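Dihydrodipicolinate synthase (Bacillus anthracis, PDB 1XKY) probably catalyses, on a TIM-barrel fold, the condensation of pyruvate with L-aspartate semialdehyde in the lysine biosynthesis pathway. Local coordinates at residues I11-I16 with P140-N145; L179-I184 with V194-D199; E183-T188 with V208-I213. All coordinates share one frame; numbering follows the deposited sequence.

Interaction 1 (I11-I16 with P140-N145)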
# COMPACT_ATOMS: atom_id res chain seq x y z
N ILE A 11 16.02 24.79 -23.61
CA ILE A 11 16.24 23.48 -24.21
C ILE A 11 14.89 22.75 -24.45
O ILE A 11 14.00 22.79 -23.61
CB ILE A 11 17.21 22.63 -23.35
CG1 ILE A 11 17.72 21.42 -24.15
CG2 ILE A 11 16.56 22.20 -22.02
CD1 ILE A 11 18.95 20.75 -23.54
N ASP A 12 14.75 22.13 -25.61
CA ASP A 12 13.51 21.47 -26.00
C ASP A 12 13.78 19.98 -26.19
O ASP A 12 14.39 19.57 -27.18
CB ASP A 12 12.97 22.09 -27.29
CG ASP A 12 11.65 21.46 -27.76
OD1 ASP A 12 11.05 20.63 -27.04
OD2 ASP A 12 11.19 21.83 -28.87
N PHE A 13 13.30 19.16 -25.26
CA PHE A 13 13.50 17.71 -25.33
C PHE A 13 12.49 17.02 -26.24
O PHE A 13 12.60 15.83 -26.47
CB PHE A 13 13.44 17.09 -23.93
CG PHE A 13 14.44 17.66 -22.98
CD1 PHE A 13 15.79 17.66 -23.29
CD2 PHE A 13 14.03 18.19 -21.77
CE1 PHE A 13 16.72 18.18 -22.41
CE2 PHE A 13 14.96 18.72 -20.88
CZ PHE A 13 16.30 18.71 -21.19
N GLY A 14 11.51 17.77 -26.75
CA GLY A 14 10.46 17.21 -27.61
C GLY A 14 9.44 16.38 -26.86
O GLY A 14 9.29 16.50 -25.63
N THR A 15 8.73 15.52 -27.59
CA THR A 15 7.62 14.74 -27.03
C THR A 15 8.01 13.32 -26.62
O THR A 15 7.33 12.72 -25.80
CB THR A 15 6.44 14.64 -28.03
OG1 THR A 15 6.94 14.28 -29.33
CG2 THR A 15 5.70 15.95 -28.11
N ILE A 16 9.06 12.76 -27.22
CA ILE A 16 9.52 11.41 -26.87
C ILE A 16 11.02 11.35 -26.58
O ILE A 16 11.84 11.07 -27.46
CB ILE A 16 9.21 10.38 -27.98
CG1 ILE A 16 7.72 10.46 -28.39
CG2 ILE A 16 9.56 8.96 -27.49
CD1 ILE A 16 7.33 9.54 -29.52
N PRO A 140 21.11 22.65 -18.22
CA PRO A 140 19.75 22.37 -17.79
C PRO A 140 19.64 21.06 -17.01
O PRO A 140 20.38 20.09 -17.27
CB PRO A 140 18.98 22.27 -19.11
CG PRO A 140 19.80 22.98 -20.10
CD PRO A 140 21.21 22.78 -19.68
N VAL A 141 18.71 21.05 -16.06
CA VAL A 141 18.48 19.91 -15.18
C VAL A 141 17.03 19.42 -15.27
O VAL A 141 16.08 20.22 -15.21
CB VAL A 141 18.80 20.27 -13.70
CG1 VAL A 141 18.36 19.16 -12.75
CG2 VAL A 141 20.27 20.58 -13.54
N MET A 142 16.87 18.11 -15.43
CA MET A 142 15.58 17.43 -15.35
C MET A 142 15.58 16.59 -14.08
O MET A 142 16.46 15.76 -13.87
CB MET A 142 15.34 16.55 -16.58
CG MET A 142 14.00 15.80 -16.58
SD MET A 142 13.69 14.76 -18.04
CE MET A 142 13.26 15.99 -19.26
N LEU A 143 14.58 16.82 -13.23
CA LEU A 143 14.36 16.01 -12.05
C LEU A 143 13.68 14.70 -12.43
O LEU A 143 12.98 14.62 -13.44
CB LEU A 143 13.48 16.77 -11.06
CG LEU A 143 13.94 18.14 -10.57
CD1 LEU A 143 12.85 18.74 -9.69
CD2 LEU A 143 15.25 18.06 -9.82
N TYR A 144 13.89 13.67 -11.62
CA TYR A 144 13.28 12.37 -11.87
C TYR A 144 12.62 11.88 -10.59
O TYR A 144 13.30 11.50 -9.62
CB TYR A 144 14.35 11.40 -12.39
CG TYR A 144 13.89 10.00 -12.76
CD1 TYR A 144 12.54 9.66 -12.87
CD2 TYR A 144 14.84 9.01 -13.04
CE1 TYR A 144 12.15 8.38 -13.23
CE2 TYR A 144 14.46 7.73 -13.39
CZ TYR A 144 13.12 7.42 -13.48
OH TYR A 144 12.75 6.14 -13.84
N ASN A 145 11.29 11.91 -10.59
CA ASN A 145 10.47 11.38 -9.49
C ASN A 145 10.12 9.92 -9.79
O ASN A 145 9.50 9.62 -10.82
CB ASN A 145 9.20 12.21 -9.35
CG ASN A 145 8.33 11.76 -8.19
OD1 ASN A 145 8.79 11.63 -7.06
ND2 ASN A 145 7.06 11.52 -8.48

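Interaction 2 (L179-I184 with V194-D199)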
# COMPACT_ATOMS: atom_id res chain seq x y z
N LEU A 179 -2.76 13.43 -11.42
CA LEU A 179 -3.29 14.54 -10.62
C LEU A 179 -2.22 15.34 -9.86
O LEU A 179 -2.36 16.55 -9.71
CB LEU A 179 -4.41 14.07 -9.70
CG LEU A 179 -5.64 13.48 -10.42
CD1 LEU A 179 -6.77 13.23 -9.44
CD2 LEU A 179 -6.12 14.38 -11.55
N THR A 180 -1.15 14.69 -9.40
CA THR A 180 0.02 15.44 -8.92
C THR A 180 0.72 16.13 -10.11
O THR A 180 1.14 17.28 -10.01
CB THR A 180 1.03 14.56 -8.15
OG1 THR A 180 1.35 13.40 -8.92
CG2 THR A 180 0.45 14.14 -6.80
N MET A 181 0.82 15.44 -11.25
CA MET A 181 1.32 16.07 -12.48
C MET A 181 0.52 17.34 -12.80
O MET A 181 1.10 18.39 -13.06
CB MET A 181 1.24 15.12 -13.68
CG MET A 181 2.17 13.91 -13.62
SD MET A 181 2.02 12.98 -15.16
CE MET A 181 2.58 11.36 -14.67
N THR A 182 -0.82 17.25 -12.75
CA THR A 182 -1.71 18.39 -12.99
C THR A 182 -1.30 19.59 -12.16
O THR A 182 -1.22 20.71 -12.66
CB THR A 182 -3.20 18.06 -12.67
OG1 THR A 182 -3.71 17.11 -13.62
CG2 THR A 182 -4.05 19.31 -12.71
N GLU A 183 -1.05 19.35 -10.88
CA GLU A 183 -0.73 20.41 -9.94
C GLU A 183 0.64 21.04 -10.21
O GLU A 183 0.80 22.27 -10.12
CB GLU A 183 -0.79 19.87 -8.51
CG GLU A 183 -0.88 20.95 -7.44
CD GLU A 183 -0.94 20.36 -6.04
OE1 GLU A 183 -1.37 19.20 -5.91
OE2 GLU A 183 -0.55 21.07 -5.09
N ILE A 184 1.62 20.20 -10.54
CA ILE A 184 2.96 20.68 -10.90
C ILE A 184 2.87 21.55 -12.15
O ILE A 184 3.45 22.63 -12.19
CB ILE A 184 3.95 19.51 -11.15
CG1 ILE A 184 4.20 18.73 -9.85
CG2 ILE A 184 5.28 20.04 -11.73
CD1 ILE A 184 4.89 17.39 -10.06
N VAL A 194 6.63 19.19 -17.64
CA VAL A 194 6.37 17.91 -16.99
C VAL A 194 6.28 16.81 -18.04
O VAL A 194 5.48 16.89 -18.97
CB VAL A 194 5.06 17.96 -16.16
CG1 VAL A 194 4.70 16.57 -15.60
CG2 VAL A 194 5.19 18.98 -15.03
N TYR A 195 7.14 15.80 -17.90
CA TYR A 195 7.10 14.59 -18.72
C TYR A 195 6.54 13.43 -17.92
O TYR A 195 6.91 13.26 -16.76
CB TYR A 195 8.51 14.21 -19.22
CG TYR A 195 8.97 15.10 -20.34
CD1 TYR A 195 8.86 14.68 -21.67
CD2 TYR A 195 9.46 16.37 -20.09
CE1 TYR A 195 9.24 15.50 -22.72
CE2 TYR A 195 9.85 17.21 -21.13
CZ TYR A 195 9.74 16.78 -22.44
OH TYR A 195 10.13 17.61 -23.46
N SER A 196 5.68 12.62 -18.53
CA SER A 196 5.36 11.33 -17.93
C SER A 196 6.63 10.48 -17.88
O SER A 196 7.46 10.53 -18.79
CB SER A 196 4.26 10.59 -18.69
OG SER A 196 4.05 9.30 -18.14
N GLY A 197 6.80 9.74 -16.79
CA GLY A 197 7.85 8.75 -16.64
C GLY A 197 7.32 7.34 -16.82
O GLY A 197 8.05 6.37 -16.61
N ASP A 198 6.05 7.21 -17.20
CA ASP A 198 5.47 5.90 -17.53
C ASP A 198 4.78 5.92 -18.90
O ASP A 198 3.89 6.74 -19.15
CB ASP A 198 4.47 5.48 -16.45
CG ASP A 198 5.16 5.16 -15.14
OD1 ASP A 198 5.88 4.13 -15.09
OD2 ASP A 198 5.03 5.95 -14.18
N ASP A 199 5.20 4.99 -19.76
CA ASP A 199 4.71 4.92 -21.13
C ASP A 199 3.19 4.88 -21.23
O ASP A 199 2.61 5.62 -22.03
CB ASP A 199 5.31 3.69 -21.83
CG ASP A 199 6.70 3.94 -22.32
OD1 ASP A 199 6.86 4.87 -23.14
OD2 ASP A 199 7.64 3.23 -21.90

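Interaction 3 (E183-T188 with V208-I213). With K (potassium ion), chain E.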
# COMPACT_ATOMS: atom_id res chain seq x y z
N GLU A 183 -1.05 19.35 -10.88
CA GLU A 183 -0.73 20.41 -9.94
C GLU A 183 0.64 21.04 -10.21
O GLU A 183 0.80 22.27 -10.12
CB GLU A 183 -0.79 19.87 -8.51
CG GLU A 183 -0.88 20.95 -7.44
CD GLU A 183 -0.94 20.36 -6.04
OE1 GLU A 183 -1.37 19.20 -5.91
OE2 GLU A 183 -0.55 21.07 -5.09
N ILE A 184 1.62 20.20 -10.54
CA ILE A 184 2.96 20.68 -10.90
C ILE A 184 2.87 21.55 -12.15
O ILE A 184 3.45 22.63 -12.19
CB ILE A 184 3.95 19.51 -11.15
CG1 ILE A 184 4.20 18.73 -9.85
CG2 ILE A 184 5.28 20.04 -11.73
CD1 ILE A 184 4.89 17.39 -10.06
N ILE A 185 2.15 21.06 -13.15
CA ILE A 185 1.95 21.79 -14.40
C ILE A 185 1.34 23.16 -14.10
O ILE A 185 1.82 24.18 -14.59
CB ILE A 185 1.06 21.00 -15.41
CG1 ILE A 185 1.81 19.76 -15.93
CG2 ILE A 185 0.65 21.90 -16.60
CD1 ILE A 185 0.90 18.65 -16.47
N GLU A 186 0.30 23.18 -13.28
CA GLU A 186 -0.42 24.41 -12.95
C GLU A 186 0.46 25.41 -12.20
O GLU A 186 0.50 26.60 -12.53
CB GLU A 186 -1.63 24.05 -12.09
CG GLU A 186 -2.55 25.21 -11.73
CD GLU A 186 -3.79 24.73 -10.99
OE1 GLU A 186 -4.72 25.55 -10.78
OE2 GLU A 186 -3.85 23.52 -10.62
N LYS A 187 1.20 24.92 -11.21
CA LYS A 187 1.90 25.78 -10.26
C LYS A 187 3.29 26.24 -10.70
O LYS A 187 3.86 27.14 -10.08
CB LYS A 187 1.99 25.09 -8.90
CG LYS A 187 0.64 24.99 -8.20
CD LYS A 187 0.75 24.25 -6.88
CE LYS A 187 -0.51 24.43 -6.04
NZ LYS A 187 -0.45 25.75 -5.33
N THR A 188 3.83 25.63 -11.75
CA THR A 188 5.13 26.01 -12.29
C THR A 188 4.95 26.93 -13.49
O THR A 188 3.88 26.97 -14.09
CB THR A 188 5.97 24.76 -12.69
OG1 THR A 188 5.26 23.98 -13.66
CG2 THR A 188 6.28 23.89 -11.48
N VAL A 208 -3.69 16.38 -19.56
CA VAL A 208 -3.69 17.36 -18.48
C VAL A 208 -2.57 18.41 -18.60
O VAL A 208 -2.43 19.27 -17.72
CB VAL A 208 -3.65 16.68 -17.07
CG1 VAL A 208 -4.82 15.71 -16.91
CG2 VAL A 208 -2.32 15.97 -16.80
N GLY A 209 -1.76 18.32 -19.66
CA GLY A 209 -0.77 19.35 -19.98
C GLY A 209 0.70 18.94 -19.91
O GLY A 209 1.58 19.80 -20.00
N ALA A 210 0.97 17.65 -19.77
CA ALA A 210 2.34 17.16 -19.84
C ALA A 210 2.90 17.39 -21.25
O ALA A 210 2.16 17.33 -22.25
CB ALA A 210 2.41 15.69 -19.47
N LYS A 211 4.19 17.66 -21.34
CA LYS A 211 4.80 17.93 -22.64
C LYS A 211 4.99 16.65 -23.45
O LYS A 211 4.96 16.67 -24.69
CB LYS A 211 6.14 18.66 -22.48
CG LYS A 211 6.69 19.21 -23.82
CD LYS A 211 7.78 20.22 -23.58
CE LYS A 211 8.38 20.71 -24.89
NZ LYS A 211 9.53 21.64 -24.63
N GLY A 212 5.18 15.54 -22.75
CA GLY A 212 5.48 14.28 -23.40
C GLY A 212 5.84 13.16 -22.45
O GLY A 212 5.35 13.10 -21.31
N ILE A 213 6.69 12.26 -22.94
CA ILE A 213 7.03 11.02 -22.26
C ILE A 213 8.53 10.82 -22.31
O ILE A 213 9.16 11.07 -23.33
CB ILE A 213 6.33 9.79 -22.93
CG1 ILE A 213 6.83 8.47 -22.32
CG2 ILE A 213 6.57 9.79 -24.43
CD1 ILE A 213 6.33 8.15 -20.94
K K E . 4.14 24.69 -16.13
O HOH W 1 4.62 22.02 -16.77
O HOH W 2 3.60 24.47 -19.21
O HOH W 3 2.41 26.35 -17.32

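Interaction 1 (I11-I16 with P140-N145)
I11 meets P140 and F13 meets M142, two separate apolar pairs. I11 sets its branch methyl against the proline ring. Its CG2 lies 3.8 Å from P140 CB, and P140 CG is equally near. The two side chains cross at about a right angle. I11 CG1 stands anti to the backbone N (chi1 -165°). This leaves CG2 between the backbone N and the carbonyl carbon, turned to the ring.

F13 and M142 run past each other in opposite directions. M142 is straight through chi1 and chi2, which carries it off the strand toward F13. It then bends at chi3 (-76°), and this turn brings the methyl back to the ring. M142 CE is 3.4 Å from F13 CD2 and 3.6 Å from F13 CE2. The sulfur stays farther away, with SD 5.1 Å from F13 CD2, so the methyl does the touching.

Between the two contacting residues of 11-16, D12 forms an Asx turn. Its OD1 accepts from G14 N at 2.9 Å, and the N-H comes from above the carboxylate plane. F13 also touches P83, while M142 packs on M112 and A170 of the neighbouring strands.

The loop thus lies across the end of the barrel where strand 141-145 begins, consistent with a plug at its N-terminal end. No hydrogen bond joins the two segments. Shape and exclusion of water probably hold them together, while the polar ties of the loop lead to other parts of the barrel.

Interaction 2 (L179-I184 with V194-D199)
S196 OG, approached by the methyl of M181, donates a 2.8 Å hydrogen bond to D198 O. The hydroxyl is tilted 31° from the carbonyl plane of D198. This bond ties the end of the strand to the turn that follows. M181 brings only its end group here: M181 CE lies 4.3 Å from both S196 CA and S196 OG.

M181 is extended beyond CG, so one side chain spans two strand residues. Its CG passes V194 CG1 at 4.2 Å, and its methyl goes on to S196. V194 serves two helix residues with its two branches. CG1 faces M181, and CG2 faces I184. The second pair is tight, with I184 CG2 3.5 Å from V194 CG2. With chi1 at -66°, I184 CG2 stands anti to the backbone N, and this is the branch that meets V194. The I184 and V194 side chains cross at about a right angle. All four touching residues are buried.

Helix 179-184 runs nearly antiparallel to strand 194-196, at 163°, with the axes 9.5 Å apart. This is the helix-to-strand return of the beta-alpha-beta unit made of strand 168-173, helix 178-187 and strand 193-196. I184 also touches V156 and V159 of helix 156-163, and V194 rests on I171 of the adjacent strand. On the far side of the helix, T182 OG1 bonds to H244 of the second subunit.

Interaction 3 (E183-T188 with V208-I213)
The flat G209-A210 peptide carries the methyl end of I185 on one face. I185 CD1 stands above its C-N bond, 3.5 Å from G209 C and 3.4 Å from A210 N. The side-chain methyls of V208 and A210 are farther from CD1. A second flat group is the carbonyl of I184, within the helix. T188 OG1 and T188 N reach I184 O from opposite faces of its plane. T188 OG1 donates to I184 O at 2.7 Å, coming in 32° from the carbonyl plane.

I185 CG1 is anti to the carbonyl carbon (chi1 -68°), and the extended chi2 (157°) carries CD1 on to the G209-A210 peptide. G209 ends helix 202-207 with a Schellman motif. It has no side chain, which suits its positive phi, and I185 CG2 lies over that side of it. V208 also packs on H244 of the second subunit.

The end of helix 178-187 also binds a potassium ion. I185 O and T188 OG1 are both 2.8 Å from the ion, and T188 O is 3.1 Å away. A189 O, F192 O and three waters complete the site. T188 OG1 sits between its backbone N and carbonyl carbon, where it can donate to I184 O and still face the ion.

The chemistry is thus split. The ion takes up carbonyl oxygens at the helix end, I185 O among them, while the I185 side chain makes only van der Waals contact with 208-213.

Interactions 2 and 3 share E183 and I184 of helix 178-187, and their centres lie 6 Å apart. Strands 193-196 and 212-215 are barrel neighbours; V194 O and K211 N, just before the second, are 2.8 Å apart, a probable hydrogen bond. The centre of interaction 1 is about 12 Å from each centre. Its loop joins both: G14 O meets Y195 OH at 2.6 Å, and T15 O meets I213 N at 3.0 Å. D12 OD1 adds a salt bridge to K211 NZ at 3.0 Å. The potassium of interaction 3 is about 6 Å from the V194 side chain. Interaction 1 and the potassium lie away from the family's active site, which is at the C-terminal strand ends.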